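Local coordinates for protein cellulase (Xanthomonas axonopodis pv. citri, PDB 4W7W) that probably hydrolyses beta-1,4-glucan chains of cellulose as a family 5 glycosyl hydrolase, binding cello-oligosaccharide across the mouth of its barrel, at residues Lys93-Ala98 and Asp144-Phe149. Numbering follows the deposited sequence.
Sequences KSLEAA and DKAVIF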
loop_
_atom_site.group_PDB
_atom_site.type_symbol
_atom_site.label_atom_id
_atom_site.label_comp_id
_atom_site.label_asym_id
_atom_site.label_seq_id
_atom_site.Cartn_x
_atom_site.Cartn_y
_atom_site.Cartn_z
ATOM N N LYS A 93 3.972 -13.603 -12.386
ATOM C CA LYS A 93 2.974 -14.649 -12.251
ATOM C C LYS A 93 1.739 -14.136 -11.497
ATOM O O LYS A 93 0.595 -14.405 -11.895
ATOM C CB LYS A 93 3.610 -15.858 -11.557
ATOM C CG LYS A 93 2.699 -17.031 -11.320
ATOM C CD LYS A 93 3.479 -18.227 -10.773
ATOM C CE LYS A 93 2.575 -19.362 -10.343
ATOM N NZ LYS A 93 3.323 -20.324 -9.496
ATOM N N SER A 94 1.948 -13.372 -10.429
ATOM C CA SER A 94 0.827 -12.718 -9.758
ATOM C C SER A 94 0.084 -11.764 -10.692
ATOM O O SER A 94 -1.142 -11.684 -10.653
ATOM C CB SER A 94 1.291 -11.968 -8.504
ATOM O OG SER A 94 1.771 -12.858 -7.514
ATOM N N LEU A 95 0.828 -11.027 -11.515
ATOM C CA LEU A 95 0.198 -10.127 -12.464
ATOM C C LEU A 95 -0.678 -10.883 -13.463
ATOM O O LEU A 95 -1.762 -10.405 -13.797
ATOM C CB LEU A 95 1.258 -9.315 -13.178
ATOM C CG LEU A 95 0.749 -8.354 -14.253
ATOM C CD1 LEU A 95 -0.281 -7.365 -13.722
ATOM C CD2 LEU A 95 1.936 -7.638 -14.853
ATOM N N GLU A 96 -0.231 -12.043 -13.935
ATOM C CA GLU A 96 -1.081 -12.836 -14.819
ATOM C C GLU A 96 -2.403 -13.167 -14.147
ATOM O O GLU A 96 -3.459 -13.102 -14.781
ATOM C CB GLU A 96 -0.388 -14.136 -15.267
ATOM C CG GLU A 96 0.753 -13.943 -16.250
ATOM C CD GLU A 96 1.220 -15.224 -16.929
ATOM O OE1 GLU A 96 0.447 -16.224 -17.009
ATOM O OE2 GLU A 96 2.368 -15.180 -17.427
ATOM N N ALA A 97 -2.346 -13.545 -12.872
ATOM C CA ALA A 97 -3.564 -13.896 -12.154
ATOM C C ALA A 97 -4.468 -12.684 -11.986
ATOM O O ALA A 97 -5.696 -12.774 -12.172
ATOM C CB ALA A 97 -3.230 -14.488 -10.803
ATOM N N ALA A 98 -3.885 -11.548 -11.609
ATOM C CA ALA A 98 -4.673 -10.319 -11.482
ATOM C C ALA A 98 -5.353 -9.976 -12.799
ATOM O O ALA A 98 -6.549 -9.737 -12.846
ATOM C CB ALA A 98 -3.801 -9.164 -11.006
ATOM N N ASP A 144 2.125 -2.433 -18.934
ATOM C CA ASP A 144 1.076 -3.166 -18.227
ATOM C C ASP A 144 0.083 -2.167 -17.535
ATOM O O ASP A 144 0.359 -1.668 -16.452
ATOM C CB ASP A 144 1.724 -4.153 -17.232
ATOM C CG ASP A 144 2.626 -5.235 -17.914
ATOM O OD1 ASP A 144 2.179 -5.944 -18.838
ATOM O OD2 ASP A 144 3.797 -5.417 -17.501
ATOM N N LYS A 145 -1.079 -1.918 -18.157
ATOM C CA LYS A 145 -2.106 -1.000 -17.624
ATOM C C LYS A 145 -2.695 -1.426 -16.265
ATOM O O LYS A 145 -3.256 -0.628 -15.510
ATOM C CB LYS A 145 -3.237 -0.792 -18.643
ATOM C CG LYS A 145 -2.877 0.168 -19.765
ATOM C CD LYS A 145 -4.068 0.467 -20.665
ATOM C CE LYS A 145 -4.022 1.894 -21.193
ATOM N NZ LYS A 145 -4.486 2.873 -20.167
ATOM N N ALA A 146 -2.582 -2.698 -15.971
ATOM C CA ALA A 146 -3.044 -3.210 -14.700
ATOM C C ALA A 146 -2.116 -2.867 -13.534
ATOM O O ALA A 146 -2.531 -3.028 -12.383
ATOM C CB ALA A 146 -3.222 -4.720 -14.778
ATOM N N VAL A 147 -0.883 -2.451 -13.815
ATOM C CA VAL A 147 0.106 -2.298 -12.754
ATOM C C VAL A 147 0.138 -0.878 -12.211
ATOM O O VAL A 147 0.189 0.090 -12.983
ATOM C CB VAL A 147 1.493 -2.728 -13.254
ATOM C CG1 VAL A 147 2.531 -2.508 -12.166
ATOM C CG2 VAL A 147 1.481 -4.179 -13.695
ATOM N N ILE A 148 0.115 -0.786 -10.882
ATOM C CA ILE A 148 0.206 0.464 -10.139
ATOM C C ILE A 148 1.491 0.399 -9.313
ATOM O O ILE A 148 1.818 -0.659 -8.748
ATOM C CB ILE A 148 -1.041 0.624 -9.233
ATOM C CG1 ILE A 148 -2.310 0.736 -10.084
ATOM C CG2 ILE A 148 -0.894 1.806 -8.309
ATOM C CD1 ILE A 148 -3.593 0.567 -9.306
ATOM N N PHE A 149 2.231 1.513 -9.255
ATOM C CA PHE A 149 3.533 1.521 -8.573
ATOM C C PHE A 149 3.381 2.102 -7.159
ATOM O O PHE A 149 3.194 3.303 -6.994
ATOM C CB PHE A 149 4.547 2.332 -9.366
ATOM C CG PHE A 149 4.783 1.834 -10.770
ATOM C CD1 PHE A 149 4.735 0.496 -11.115
ATOM C CD2 PHE A 149 5.126 2.732 -11.754
ATOM C CE1 PHE A 149 5.007 0.087 -12.412
ATOM C CE2 PHE A 149 5.398 2.321 -13.059
ATOM C CZ PHE A 149 5.357 0.992 -13.377
#
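Leu95 reaches out from its helix and sets the fork of its two methyls over the CG2 methyl of Val147, with CD1 of Leu95 3.6 Å from Val147 CG2 and CD2 of Leu95 3.7 Å from that same Val147 CG2. The valine methyl sits in front of the notch of the fork, almost equally far from both prongs, and the two side chains cross at about a right angle. Leu95 gets there with CG anti to the backbone N (chi1 178°), which carries the fork away from the helix, and side chains alone bridge the 7.8 Å between the CA atoms of Leu95 and Val147. Each prong then has a second neighbour. CD1 of Leu95 also touches the CB methyl of Ala146, at 4.1 Å, while CD2 of Leu95 comes up to the carboxylate of Asp144, 3.9 Å from OD2, a van der Waals approach with no bond in it.

These three partners are brought together by a type I beta turn running from Asp144 to Val147, closed by a hydrogen bond from Val147 N to Asp144 O at 3.0 Å. The turn leads straight into strand 147-150 of the (beta/alpha)8 barrel, the fold of family 5 glycosyl hydrolases, so Leu95, on helix 85-100, packs at the entry to the fourth barrel strand. Strand 104-109, which follows that helix in the chain, lies beside strand 147-150 in the barrel; Leu95 touches its Leu105, and Val147 its Leu107. Phe141, on helix 127-141, touches both Leu95 and Val147.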